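Local structure of D-glycerate 2-kinase (Thermotoga maritima, 2B8N) at residues T128-L133 against V195-S200; S219-D224 against T248-S253; N332-R337 against S400-K405; A342-I347 against Q393-N398; C358-D363 against A409-G414. The protein catalyses the ATP-dependent, magnesium-requiring phosphorylation of D-glycerate to 2-phosphoglycerate, a step in serine degradation through 3-hydroxypyruvate. All coordinates share one frame; numbering follows the deposited sequence.

In the fold
Two groups of contacts lie on opposite sides of the chain's centre. Contacts 1 and 2 belong to the first; contact 1 is a buried backbone ladder inside the all-parallel sheet, whereas contact 2, partly buried and centred about 21 Å from it, joins a helix start and a loop through a lysine and backbone carbonyls. Contacts 3, 4 and 5 touch one another around the mixed sheet. Contacts 3 and 4 have centres about 8 Å apart: the first is a surface contact mixing one helix-end hydrogen bond with apolar packing, the second buried and purely apolar between helices. Helix 400-406 of contact 3 leads into strand 410-411 of contact 5, again buried and apolar.

Contact 1 of 5, residues T128-L133 against V195-S200; sequences TVLFLL and VALVLS
Thr128 to Leu133 and Val195 to Leu199 run as neighbouring parallel strands, with axes 4.6 Å apart at their closest and N-to-C directions diverging by 11°. Five backbone hydrogen bonds make the ladder. Val195 N gives to Val129 O at 2.9 Å, Phe131 N to Val195 O, Leu197 N to Phe131 O, Leu133 N to Leu197 O, and Leu199 N to Leu133 O at 2.8 Å. Leu130, Phe131, Leu132 and Leu133 are thereby registered with Val195, Ala196, Leu197 and Val198. CA-H...O contacts fill in between, as from Ala196 CA to Phe131 O at 3.2 Å.

One face of the pair carries Leu130, Leu132, Val195 and Leu197. There Leu132 and Leu197 lie side by side and point the same way, with Leu132 CD2 at 4.0 Å from Leu197 CB. Both have CG anti to the carbonyl carbon (chi1 -57° and -58°), which, with their place on the same face, is consistent with their matching direction. At the edge of the contact, Thr128 turns its methyl to Val195, CG2 to CG2 at 3.7 Å. On the other face Phe131 CB rests 4.0 Å from Ala196 CB, and the ring continues away from the small alanine towards Phe185.

The pair lies inside the six-stranded parallel sheet. Strand 52-57 bonds to the far edge of 128-133, and strand 255-261 packs beside 193-199 through His258 and Ile260. Helix 61-72 covers the leucine face, where Met64 and Ala68 meet Leu132, while Pro214 and Phe185 close around Phe131.

Contact 2 of 5, residues S219-D224 against T248-S253; sequences SSTSED and TPKHLS
Lys250 reaches across to the backbone of Ser220, and its ammonium group carries the contact. NZ donates to Ser220 O at 2.6 Å, tilted 30° from the carbonyl plane. Within its own segment it also donates to Thr248 O at 3.0 Å, here from well above the carbonyl plane. Bends at chi2 and chi4 curl the lysine chain back far enough to serve both oxygens. Asp218 O is another acceptor, and Glu247 completes the set with a salt bridge.

Apolar contact is slight: Lys250 CE passes Thr221 CG2 at 4.3 Å, the methylene chain skirting the loop on its way to Ser220.

A capping box orders the other side. Thr221 is the N-cap of helix 222-231, its OG1 accepting from Asp224 N at 3.0 Å. In return Thr221 N donates to Asp224 OD2 at 2.8 Å, on the anti side of the carboxylate. The hydroxyls of Ser220 and Thr248 are both held by Asp218.

Because the lysine binds mainly backbone oxygens, the link depends on the course of the two loops more than on side chains opposite. Glu247, which also accepts from Ser222 N, probably offsets the ammonium charge while tying it to the start of the helix.

Contact 3 of 5, residues N332-R337 against S400-K405; sequences NGIGGR and SYNALK
Ile334 lies alongside Tyr401, the two side chains pointing the same way. Ile334 has CG1 in the crowded position between its backbone N and carbonyl carbon (chi1 67°), which carries CD1 towards the tyrosine, 3.4 Å from Tyr401 CD1. The approach to the ring is oblique. Tyr401 holds CG anti to its backbone N (chi1 -177°), sending the ring past the isoleucine so that OH reaches Asp370. Asn402 OD1 sits in the plane of the ring, at its edge, and comes 4.2 Å from Ile334 CD1; its ND2 is bonded to Asp399.

The backbones meet as well. Tyr401 N, in the first turn of helix 400-406, donates to Ile334 O at 3.0 Å, in the carbonyl plane and on a lone pair, though bent at the hydrogen (135°). Ser400 OG lies against Gly335 CA, where no side chain intervenes.

An alanine in place of Tyr401 takes away ring and hydroxyl, and is likely to leave Ile334 CD1 without its packing surface and Asp370 OD1 without this partner.

The loop is thus anchored in two ways: the Tyr401 amide and Asp399, which accepts from Ile334 N, fix its backbone, while the isoleucine adds apolar cover.

Contact 4 of 5, residues A342-I347 against Q393-N398; sequences ALSAAI and QYLKNN
Leu395 projects from helix 391-396 against three residues of helix 337-348. The segments meet through van der Waals packing of apolar groups. The two leucine methyls divide the work: CD2 meets Ile347 CD1 at 3.9 Å and lies as close to Ser344 CA, while CD1 turns to Leu343 CD2 at 4.1 Å. With CG anti to the backbone N (chi1 -158°), the branched end of Leu395 is carried straight at the opposing helix. Leu343 also meets the base of the leucine, its CD2 set against Leu395 CB and also 4.1 Å from Tyr394 CB. That contact uses the base of the tyrosine; the ring leads away, and its hydroxyl bonds to Glu389.

Ser344 presents CB to Leu395 CD2, while its OG is hydrogen-bonded to Arg293 O.

Backbone bonds finish the shorter helix. Asn398 N donates to Leu395 O at 2.9 Å and Asp399 N to Tyr394 O, with Asn398 at positive phi (56°). The Asn398 side chain bonds to Glu340.

Helix 337-348 in turn touches strand 355-361 through Ala342 and Ser359. Here a leucine packs on positions i, i+1 and i+4 of a facing helix, from within the last turn of a helix that a Schellman motif ends.

Contact 5 of 5, residues C358-D363 against A409-G414; sequences CSAGTD and ALLITG
Ala360 and Leu411 meet on one face of the mixed sheet, in strands 355-361 and 410-411, which have strand 373-377 between them. The segments run roughly the same way, their touching parts 20° apart end to end, as expected for two strands each antiparallel to the one that separates them. Their closest CA atoms in the strands, Ala360 and Leu411, are 7.4 Å apart, so side chains must bridge the interval.

Leu411 does this with a single methyl. CG anti to the backbone N (chi1 170°) places the CD2 branch on the side of the other strand, where it rests 3.6 Å from Ala360 CB. The same methyl touches Ser359 O at 3.9 Å and, more loosely, Cys358 SG at 4.3 Å. Val27 of helix 17-32 packs on Cys358 and Ala360, and Lys28 on Leu411.

Beyond the strands, Thr413 OG1 donates to Gly414 O at 2.9 Å.

The two segments are thus joined mainly by van der Waals contacts of the Leu411 methyl, while the backbones of Ser359 and Gly361 pair with Gly374 and Ala372; Thr362 O has its hydrogen-bond partner in Thr416, just beyond Gly414.

Contact 1 of 5, residues T128-L133 against V195-S200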
# COMPACT_ATOMS: atom_id res chain seq x y z
N THR A 128 4.51 -17.01 20.85
CA THR A 128 4.17 -16.57 19.50
C THR A 128 4.23 -15.03 19.41
O THR A 128 3.68 -14.33 20.27
CB THR A 128 2.75 -17.09 19.10
OG1 THR A 128 2.76 -18.52 19.03
CG2 THR A 128 2.29 -16.54 17.75
N VAL A 129 4.94 -14.53 18.39
CA VAL A 129 4.92 -13.10 18.07
C VAL A 129 3.84 -12.87 17.00
O VAL A 129 3.82 -13.53 15.94
CB VAL A 129 6.29 -12.57 17.62
CG1 VAL A 129 6.17 -11.16 17.16
CG2 VAL A 129 7.28 -12.64 18.79
N LEU A 130 2.91 -11.97 17.33
CA LEU A 130 1.87 -11.54 16.42
C LEU A 130 2.35 -10.27 15.72
O LEU A 130 2.33 -9.19 16.30
CB LEU A 130 0.57 -11.31 17.20
CG LEU A 130 -0.55 -10.62 16.40
CD1 LEU A 130 -0.86 -11.43 15.11
CD2 LEU A 130 -1.81 -10.37 17.26
N PHE A 131 2.82 -10.43 14.48
CA PHE A 131 3.48 -9.36 13.75
C PHE A 131 2.49 -8.66 12.83
O PHE A 131 2.15 -9.18 11.78
CB PHE A 131 4.67 -9.93 12.98
CG PHE A 131 5.60 -8.88 12.42
CD1 PHE A 131 5.92 -7.73 13.13
CD2 PHE A 131 6.20 -9.08 11.19
CE1 PHE A 131 6.79 -6.77 12.60
CE2 PHE A 131 7.08 -8.14 10.66
CZ PHE A 131 7.37 -6.98 11.36
N LEU A 132 2.02 -7.49 13.25
CA LEU A 132 0.99 -6.73 12.52
C LEU A 132 1.67 -5.68 11.65
O LEU A 132 2.23 -4.68 12.17
CB LEU A 132 0.01 -6.06 13.50
CG LEU A 132 -0.71 -7.00 14.47
CD1 LEU A 132 -1.38 -6.23 15.60
CD2 LEU A 132 -1.70 -7.87 13.75
N LEU A 133 1.65 -5.91 10.34
CA LEU A 133 2.48 -5.11 9.44
C LEU A 133 1.66 -4.36 8.39
O LEU A 133 0.77 -4.93 7.76
CB LEU A 133 3.52 -6.01 8.78
CG LEU A 133 4.66 -5.40 7.96
CD1 LEU A 133 5.53 -4.41 8.73
CD2 LEU A 133 5.50 -6.53 7.39
N VAL A 195 3.75 -15.22 13.63
CA VAL A 195 2.52 -15.20 12.82
C VAL A 195 2.24 -13.77 12.37
O VAL A 195 1.81 -12.93 13.17
CB VAL A 195 1.25 -15.75 13.54
CG1 VAL A 195 0.11 -15.92 12.55
CG2 VAL A 195 1.50 -17.08 14.21
N ALA A 196 2.46 -13.50 11.08
CA ALA A 196 2.33 -12.15 10.56
C ALA A 196 1.00 -11.91 9.85
O ALA A 196 0.54 -12.74 9.04
CB ALA A 196 3.48 -11.84 9.62
N LEU A 197 0.39 -10.78 10.18
CA LEU A 197 -0.73 -10.26 9.42
C LEU A 197 -0.26 -9.00 8.68
O LEU A 197 0.20 -8.00 9.30
CB LEU A 197 -1.91 -9.93 10.33
CG LEU A 197 -2.51 -11.05 11.20
CD1 LEU A 197 -3.91 -10.62 11.63
CD2 LEU A 197 -2.54 -12.43 10.54
N VAL A 198 -0.38 -9.06 7.36
CA VAL A 198 0.15 -8.05 6.49
C VAL A 198 -0.97 -7.32 5.75
O VAL A 198 -1.88 -7.92 5.16
CB VAL A 198 1.11 -8.67 5.48
CG1 VAL A 198 1.71 -7.60 4.58
CG2 VAL A 198 2.20 -9.42 6.21
N LEU A 199 -0.87 -6.00 5.76
CA LEU A 199 -1.78 -5.14 5.03
C LEU A 199 -0.94 -4.51 3.93
O LEU A 199 -0.20 -3.58 4.20
CB LEU A 199 -2.35 -4.11 6.01
CG LEU A 199 -3.50 -3.22 5.60
CD1 LEU A 199 -4.32 -3.82 4.48
CD2 LEU A 199 -4.37 -3.00 6.82
N SER A 200 -1.03 -5.05 2.72
CA SER A 200 -0.07 -4.76 1.67
C SER A 200 -0.37 -3.55 0.77
O SER A 200 -1.40 -3.49 0.08
CB SER A 200 0.10 -5.98 0.77
OG SER A 200 0.74 -5.61 -0.44

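Contact 2 of 5, residues S219-D224 against T248-S253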
# COMPACT_ATOMS: atom_id res chain seq x y z
N SER A 219 17.20 -14.48 -0.25
CA SER A 219 17.92 -15.34 -1.21
C SER A 219 19.24 -14.71 -1.69
O SER A 219 20.16 -15.42 -2.10
CB SER A 219 17.02 -15.72 -2.39
OG SER A 219 16.78 -14.61 -3.23
N SER A 220 19.35 -13.39 -1.61
CA SER A 220 20.59 -12.71 -2.00
C SER A 220 21.72 -12.94 -1.01
O SER A 220 21.50 -13.18 0.17
CB SER A 220 20.39 -11.22 -2.21
OG SER A 220 20.31 -10.53 -0.98
N THR A 221 22.94 -12.80 -1.50
CA THR A 221 24.14 -13.11 -0.74
C THR A 221 24.93 -11.84 -0.43
O THR A 221 24.65 -10.77 -0.98
CB THR A 221 25.05 -14.13 -1.52
OG1 THR A 221 25.67 -13.49 -2.64
CG2 THR A 221 24.23 -15.27 -2.05
N SER A 222 25.90 -11.97 0.47
CA SER A 222 26.88 -10.90 0.73
C SER A 222 27.59 -10.50 -0.56
O SER A 222 27.76 -9.33 -0.84
CB SER A 222 27.93 -11.36 1.75
OG SER A 222 27.35 -11.64 3.02
N GLU A 223 27.96 -11.50 -1.35
CA GLU A 223 28.58 -11.25 -2.65
C GLU A 223 27.66 -10.38 -3.53
O GLU A 223 28.11 -9.40 -4.12
CB GLU A 223 28.91 -12.57 -3.37
CG GLU A 223 29.80 -12.43 -4.61
CD GLU A 223 29.99 -13.75 -5.34
OE1 GLU A 223 29.39 -14.77 -4.94
OE2 GLU A 223 30.75 -13.78 -6.32
N ASP A 224 26.39 -10.72 -3.60
CA ASP A 224 25.43 -9.91 -4.36
C ASP A 224 25.46 -8.45 -3.88
O ASP A 224 25.52 -7.53 -4.68
CB ASP A 224 24.01 -10.49 -4.27
CG ASP A 224 23.90 -11.89 -4.83
OD1 ASP A 224 24.54 -12.14 -5.87
OD2 ASP A 224 23.21 -12.76 -4.24
N THR A 248 22.73 -13.28 5.46
CA THR A 248 21.36 -13.20 5.94
C THR A 248 20.74 -14.57 5.86
O THR A 248 21.21 -15.40 5.07
CB THR A 248 20.54 -12.26 5.07
OG1 THR A 248 20.66 -12.67 3.71
CG2 THR A 248 21.06 -10.83 5.21
N PRO A 249 19.70 -14.84 6.69
CA PRO A 249 19.03 -16.15 6.72
C PRO A 249 18.48 -16.59 5.38
O PRO A 249 17.66 -15.87 4.79
CB PRO A 249 17.88 -15.93 7.71
CG PRO A 249 17.81 -14.49 7.98
CD PRO A 249 19.16 -13.92 7.70
N LYS A 250 18.94 -17.75 4.90
CA LYS A 250 18.55 -18.30 3.58
C LYS A 250 17.25 -19.10 3.64
O LYS A 250 16.60 -19.31 2.63
CB LYS A 250 19.72 -19.12 2.99
CG LYS A 250 20.99 -18.27 2.66
CD LYS A 250 20.79 -17.35 1.40
CE LYS A 250 21.76 -16.16 1.36
NZ LYS A 250 21.32 -14.94 2.13
N HIS A 251 16.84 -19.48 4.85
CA HIS A 251 15.64 -20.26 5.09
C HIS A 251 15.12 -19.90 6.48
O HIS A 251 15.90 -19.58 7.37
CB HIS A 251 16.01 -21.75 5.03
CG HIS A 251 17.00 -22.18 6.08
ND1 HIS A 251 18.37 -22.23 5.85
CD2 HIS A 251 16.83 -22.56 7.37
CE1 HIS A 251 18.99 -22.63 6.95
NE2 HIS A 251 18.08 -22.83 7.89
N LEU A 252 13.80 -19.94 6.64
CA LEU A 252 13.16 -19.67 7.94
C LEU A 252 12.14 -20.78 8.21
O LEU A 252 11.34 -21.10 7.35
CB LEU A 252 12.45 -18.31 7.94
CG LEU A 252 13.25 -17.02 7.64
CD1 LEU A 252 12.35 -15.80 7.51
CD2 LEU A 252 14.29 -16.75 8.68
N SER A 253 12.18 -21.38 9.40
CA SER A 253 11.25 -22.46 9.75
C SER A 253 10.13 -22.02 10.69
O SER A 253 9.19 -22.77 10.90
CB SER A 253 12.04 -23.59 10.41
OG SER A 253 12.90 -23.10 11.42

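Contact 3 of 5, residues N332-R337 against S400-K405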
# COMPACT_ATOMS: atom_id res chain seq x y z
N ASN A 332 3.08 21.40 -14.39
CA ASN A 332 3.20 21.87 -13.00
C ASN A 332 1.87 22.01 -12.26
O ASN A 332 1.82 22.66 -11.20
CB ASN A 332 4.04 23.16 -12.92
CG ASN A 332 3.80 24.09 -14.09
OD1 ASN A 332 2.76 24.02 -14.76
ND2 ASN A 332 4.77 24.95 -14.36
N GLY A 333 0.83 21.37 -12.77
CA GLY A 333 -0.47 21.39 -12.12
C GLY A 333 -0.51 20.57 -10.84
O GLY A 333 0.50 20.03 -10.40
N ILE A 334 -1.69 20.49 -10.23
CA ILE A 334 -1.90 19.60 -9.13
C ILE A 334 -2.92 18.51 -9.51
O ILE A 334 -3.92 18.77 -10.19
CB ILE A 334 -2.29 20.35 -7.86
CG1 ILE A 334 -3.66 21.00 -8.01
CG2 ILE A 334 -1.24 21.45 -7.50
CD1 ILE A 334 -4.41 21.01 -6.72
N GLY A 335 -2.63 17.28 -9.09
CA GLY A 335 -3.39 16.11 -9.50
C GLY A 335 -2.86 14.86 -8.85
O GLY A 335 -2.24 14.91 -7.78
N GLY A 336 -3.12 13.72 -9.46
CA GLY A 336 -2.66 12.46 -8.92
C GLY A 336 -2.99 11.41 -9.94
O GLY A 336 -3.72 11.70 -10.87
N ARG A 337 -2.45 10.20 -9.79
CA ARG A 337 -2.73 9.17 -10.78
C ARG A 337 -4.23 8.89 -10.97
O ARG A 337 -4.72 8.82 -12.11
CB ARG A 337 -1.97 7.88 -10.49
CG ARG A 337 -2.29 7.19 -9.17
CD ARG A 337 -1.14 6.26 -8.83
NE ARG A 337 -1.48 5.27 -7.80
CZ ARG A 337 -0.98 5.23 -6.57
NH1 ARG A 337 -0.08 6.11 -6.15
NH2 ARG A 337 -1.37 4.28 -5.74
N SER A 400 -5.02 17.70 -13.23
CA SER A 400 -6.28 16.95 -13.13
C SER A 400 -7.18 17.42 -11.95
O SER A 400 -8.36 17.61 -12.12
CB SER A 400 -5.97 15.43 -13.04
OG SER A 400 -4.74 15.16 -12.33
N TYR A 401 -6.60 17.64 -10.78
CA TYR A 401 -7.38 18.07 -9.60
C TYR A 401 -8.33 19.20 -9.94
O TYR A 401 -9.53 19.12 -9.65
CB TYR A 401 -6.47 18.52 -8.45
CG TYR A 401 -7.19 18.92 -7.19
CD1 TYR A 401 -7.70 20.20 -7.03
CD2 TYR A 401 -7.33 18.04 -6.13
CE1 TYR A 401 -8.35 20.59 -5.85
CE2 TYR A 401 -7.98 18.42 -4.95
CZ TYR A 401 -8.49 19.70 -4.82
OH TYR A 401 -9.13 20.08 -3.67
N ASN A 402 -7.77 20.26 -10.53
CA ASN A 402 -8.51 21.50 -10.84
C ASN A 402 -9.59 21.30 -11.89
O ASN A 402 -10.65 21.89 -11.79
CB ASN A 402 -7.56 22.62 -11.31
CG ASN A 402 -6.80 23.27 -10.15
OD1 ASN A 402 -7.19 23.17 -9.00
ND2 ASN A 402 -5.73 23.96 -10.47
N ALA A 403 -9.32 20.47 -12.89
CA ALA A 403 -10.32 20.17 -13.91
C ALA A 403 -11.52 19.48 -13.30
O ALA A 403 -12.66 19.80 -13.66
CB ALA A 403 -9.71 19.30 -14.99
N LEU A 404 -11.27 18.55 -12.38
CA LEU A 404 -12.33 17.80 -11.70
C LEU A 404 -13.10 18.66 -10.68
O LEU A 404 -14.32 18.53 -10.58
CB LEU A 404 -11.76 16.53 -11.05
CG LEU A 404 -11.04 15.51 -11.96
CD1 LEU A 404 -10.27 14.51 -11.13
CD2 LEU A 404 -12.02 14.76 -12.90
N LYS A 405 -12.41 19.52 -9.93
CA LYS A 405 -13.12 20.44 -9.00
C LYS A 405 -14.12 21.34 -9.75
O LYS A 405 -15.24 21.54 -9.30
CB LYS A 405 -12.16 21.31 -8.17

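Contact 4 of 5, residues A342-I347 against Q393-N398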
# COMPACT_ATOMS: atom_id res chain seq x y z
N ALA A 342 -9.31 9.32 -14.26
CA ALA A 342 -10.71 9.78 -14.38
C ALA A 342 -10.88 10.89 -15.41
O ALA A 342 -11.76 10.82 -16.25
CB ALA A 342 -11.21 10.25 -13.03
N LEU A 343 -10.03 11.93 -15.36
CA LEU A 343 -10.06 13.01 -16.37
C LEU A 343 -9.86 12.57 -17.83
O LEU A 343 -10.46 13.12 -18.75
CB LEU A 343 -9.01 14.08 -16.06
CG LEU A 343 -8.99 15.24 -17.06
CD1 LEU A 343 -10.35 15.91 -17.18
CD2 LEU A 343 -7.98 16.27 -16.65
N SER A 344 -8.96 11.63 -18.05
CA SER A 344 -8.72 11.09 -19.38
C SER A 344 -9.94 10.32 -19.87
O SER A 344 -10.37 10.48 -21.02
CB SER A 344 -7.49 10.17 -19.37
OG SER A 344 -7.28 9.56 -20.62
N ALA A 345 -10.53 9.52 -18.97
CA ALA A 345 -11.73 8.75 -19.27
C ALA A 345 -12.91 9.66 -19.62
O ALA A 345 -13.63 9.39 -20.57
CB ALA A 345 -12.08 7.85 -18.11
N ALA A 346 -13.10 10.73 -18.86
CA ALA A 346 -14.23 11.63 -19.14
C ALA A 346 -14.16 12.21 -20.56
O ALA A 346 -15.19 12.40 -21.21
CB ALA A 346 -14.28 12.73 -18.15
N ILE A 347 -12.94 12.49 -21.01
CA ILE A 347 -12.68 12.91 -22.38
C ILE A 347 -13.12 11.82 -23.37
O ILE A 347 -13.88 12.08 -24.28
CB ILE A 347 -11.18 13.25 -22.55
CG1 ILE A 347 -10.86 14.55 -21.80
CG2 ILE A 347 -10.81 13.36 -24.04
CD1 ILE A 347 -9.38 14.77 -21.50
N GLN A 393 -5.87 20.41 -22.05
CA GLN A 393 -4.88 21.31 -21.50
C GLN A 393 -4.62 21.05 -19.99
O GLN A 393 -3.48 21.18 -19.53
CB GLN A 393 -5.28 22.77 -21.77
CG GLN A 393 -4.12 23.69 -22.09
CD GLN A 393 -3.31 23.24 -23.31
OE1 GLN A 393 -2.10 23.02 -23.23
NE2 GLN A 393 -4.00 23.06 -24.44
N TYR A 394 -5.66 20.67 -19.24
CA TYR A 394 -5.49 20.33 -17.81
C TYR A 394 -4.69 19.05 -17.67
O TYR A 394 -3.85 18.92 -16.79
CB TYR A 394 -6.84 20.19 -17.10
CG TYR A 394 -7.42 21.54 -16.81
CD1 TYR A 394 -6.93 22.31 -15.77
CD2 TYR A 394 -8.40 22.08 -17.61
CE1 TYR A 394 -7.42 23.56 -15.53
CE2 TYR A 394 -8.90 23.33 -17.37
CZ TYR A 394 -8.41 24.07 -16.33
OH TYR A 394 -8.92 25.33 -16.10
N LEU A 395 -4.95 18.12 -18.57
CA LEU A 395 -4.24 16.86 -18.57
C LEU A 395 -2.79 17.08 -19.03
O LEU A 395 -1.85 16.66 -18.36
CB LEU A 395 -5.00 15.86 -19.45
CG LEU A 395 -4.81 14.34 -19.29
CD1 LEU A 395 -4.91 13.78 -17.85
CD2 LEU A 395 -5.84 13.67 -20.18
N LYS A 396 -2.59 17.81 -20.12
CA LYS A 396 -1.22 18.07 -20.60
C LYS A 396 -0.37 18.69 -19.50
O LYS A 396 0.82 18.44 -19.41
CB LYS A 396 -1.22 18.98 -21.85
CG LYS A 396 0.21 19.39 -22.34
CD LYS A 396 0.22 20.34 -23.55
CE LYS A 396 -0.31 19.67 -24.81
NZ LYS A 396 -0.04 20.51 -26.00
N ASN A 397 -0.99 19.51 -18.67
CA ASN A 397 -0.26 20.25 -17.65
C ASN A 397 -0.23 19.54 -16.29
O ASN A 397 0.27 20.10 -15.31
CB ASN A 397 -0.89 21.64 -17.53
CG ASN A 397 0.05 22.66 -16.97
OD1 ASN A 397 1.16 22.85 -17.47
ND2 ASN A 397 -0.40 23.35 -15.93
N ASN A 398 -0.73 18.30 -16.24
CA ASN A 398 -0.80 17.52 -14.99
C ASN A 398 -1.57 18.27 -13.87
O ASN A 398 -1.17 18.30 -12.70
CB ASN A 398 0.61 17.09 -14.54
CG ASN A 398 1.28 16.13 -15.51
OD1 ASN A 398 2.30 16.45 -16.12
ND2 ASN A 398 0.72 14.94 -15.65

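Contact 5 of 5, residues C358-D363 against A409-G414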
# COMPACT_ATOMS: atom_id res chain seq x y z
N CYS A 358 -15.46 5.69 -11.64
CA CYS A 358 -15.02 6.17 -10.36
C CYS A 358 -13.71 5.54 -10.01
O CYS A 358 -13.62 4.33 -9.94
CB CYS A 358 -16.02 5.75 -9.31
SG CYS A 358 -15.52 6.26 -7.64
N SER A 359 -12.68 6.35 -9.81
CA SER A 359 -11.35 5.87 -9.49
C SER A 359 -10.97 6.35 -8.11
O SER A 359 -11.36 7.47 -7.74
CB SER A 359 -10.37 6.44 -10.51
OG SER A 359 -10.22 7.85 -10.34
N ALA A 360 -10.23 5.56 -7.35
CA ALA A 360 -9.92 5.97 -5.97
C ALA A 360 -8.64 5.39 -5.41
O ALA A 360 -8.42 4.20 -5.46
CB ALA A 360 -11.08 5.63 -5.05
N GLY A 361 -7.79 6.25 -4.84
CA GLY A 361 -6.70 5.77 -4.02
C GLY A 361 -7.27 5.33 -2.69
O GLY A 361 -7.90 6.14 -2.03
N THR A 362 -7.05 4.07 -2.31
CA THR A 362 -7.55 3.51 -1.05
C THR A 362 -7.00 4.18 0.22
O THR A 362 -7.53 3.99 1.30
CB THR A 362 -7.32 1.95 -0.97
OG1 THR A 362 -5.93 1.64 -1.16
CG2 THR A 362 -8.19 1.18 -2.02
N ASP A 363 -5.89 4.91 0.08
CA ASP A 363 -5.46 5.98 1.01
C ASP A 363 -6.60 6.88 1.43
O ASP A 363 -6.78 7.18 2.61
CB ASP A 363 -4.53 6.96 0.26
CG ASP A 363 -3.10 6.65 0.40
OD1 ASP A 363 -2.66 6.37 1.52
OD2 ASP A 363 -2.40 6.78 -0.64
N ALA A 409 -16.45 16.79 -9.99
CA ALA A 409 -16.14 15.39 -10.29
C ALA A 409 -15.00 14.84 -9.43
O ALA A 409 -14.45 13.78 -9.73
CB ALA A 409 -15.80 15.27 -11.77
N LEU A 410 -14.65 15.54 -8.35
CA LEU A 410 -13.67 15.04 -7.39
C LEU A 410 -14.36 14.06 -6.43
O LEU A 410 -15.46 14.32 -5.97
CB LEU A 410 -13.04 16.17 -6.56
CG LEU A 410 -11.86 16.95 -7.16
CD1 LEU A 410 -11.44 18.04 -6.19
CD2 LEU A 410 -10.66 16.04 -7.50
N LEU A 411 -13.70 12.93 -6.14
CA LEU A 411 -14.13 12.02 -5.08
C LEU A 411 -13.34 12.33 -3.82
O LEU A 411 -12.12 12.17 -3.80
CB LEU A 411 -13.93 10.54 -5.46
CG LEU A 411 -14.13 9.59 -4.27
CD1 LEU A 411 -15.59 9.34 -3.99
CD2 LEU A 411 -13.41 8.28 -4.52
N ILE A 412 -14.05 12.76 -2.78
CA ILE A 412 -13.46 13.11 -1.50
C ILE A 412 -13.93 12.12 -0.46
O ILE A 412 -15.10 12.12 -0.12
CB ILE A 412 -13.90 14.52 -1.04
CG1 ILE A 412 -13.69 15.57 -2.16
CG2 ILE A 412 -13.19 14.93 0.28
CD1 ILE A 412 -12.37 16.26 -2.14
N THR A 413 -13.03 11.27 0.02
CA THR A 413 -13.35 10.28 1.06
C THR A 413 -12.79 10.68 2.41
O THR A 413 -13.40 10.37 3.44
CB THR A 413 -12.75 8.90 0.72
OG1 THR A 413 -11.32 9.01 0.61
CG2 THR A 413 -13.32 8.38 -0.58
N GLY A 414 -11.65 11.37 2.41
CA GLY A 414 -10.88 11.63 3.62
C GLY A 414 -9.84 10.54 3.75
O GLY A 414 -9.86 9.57 3.00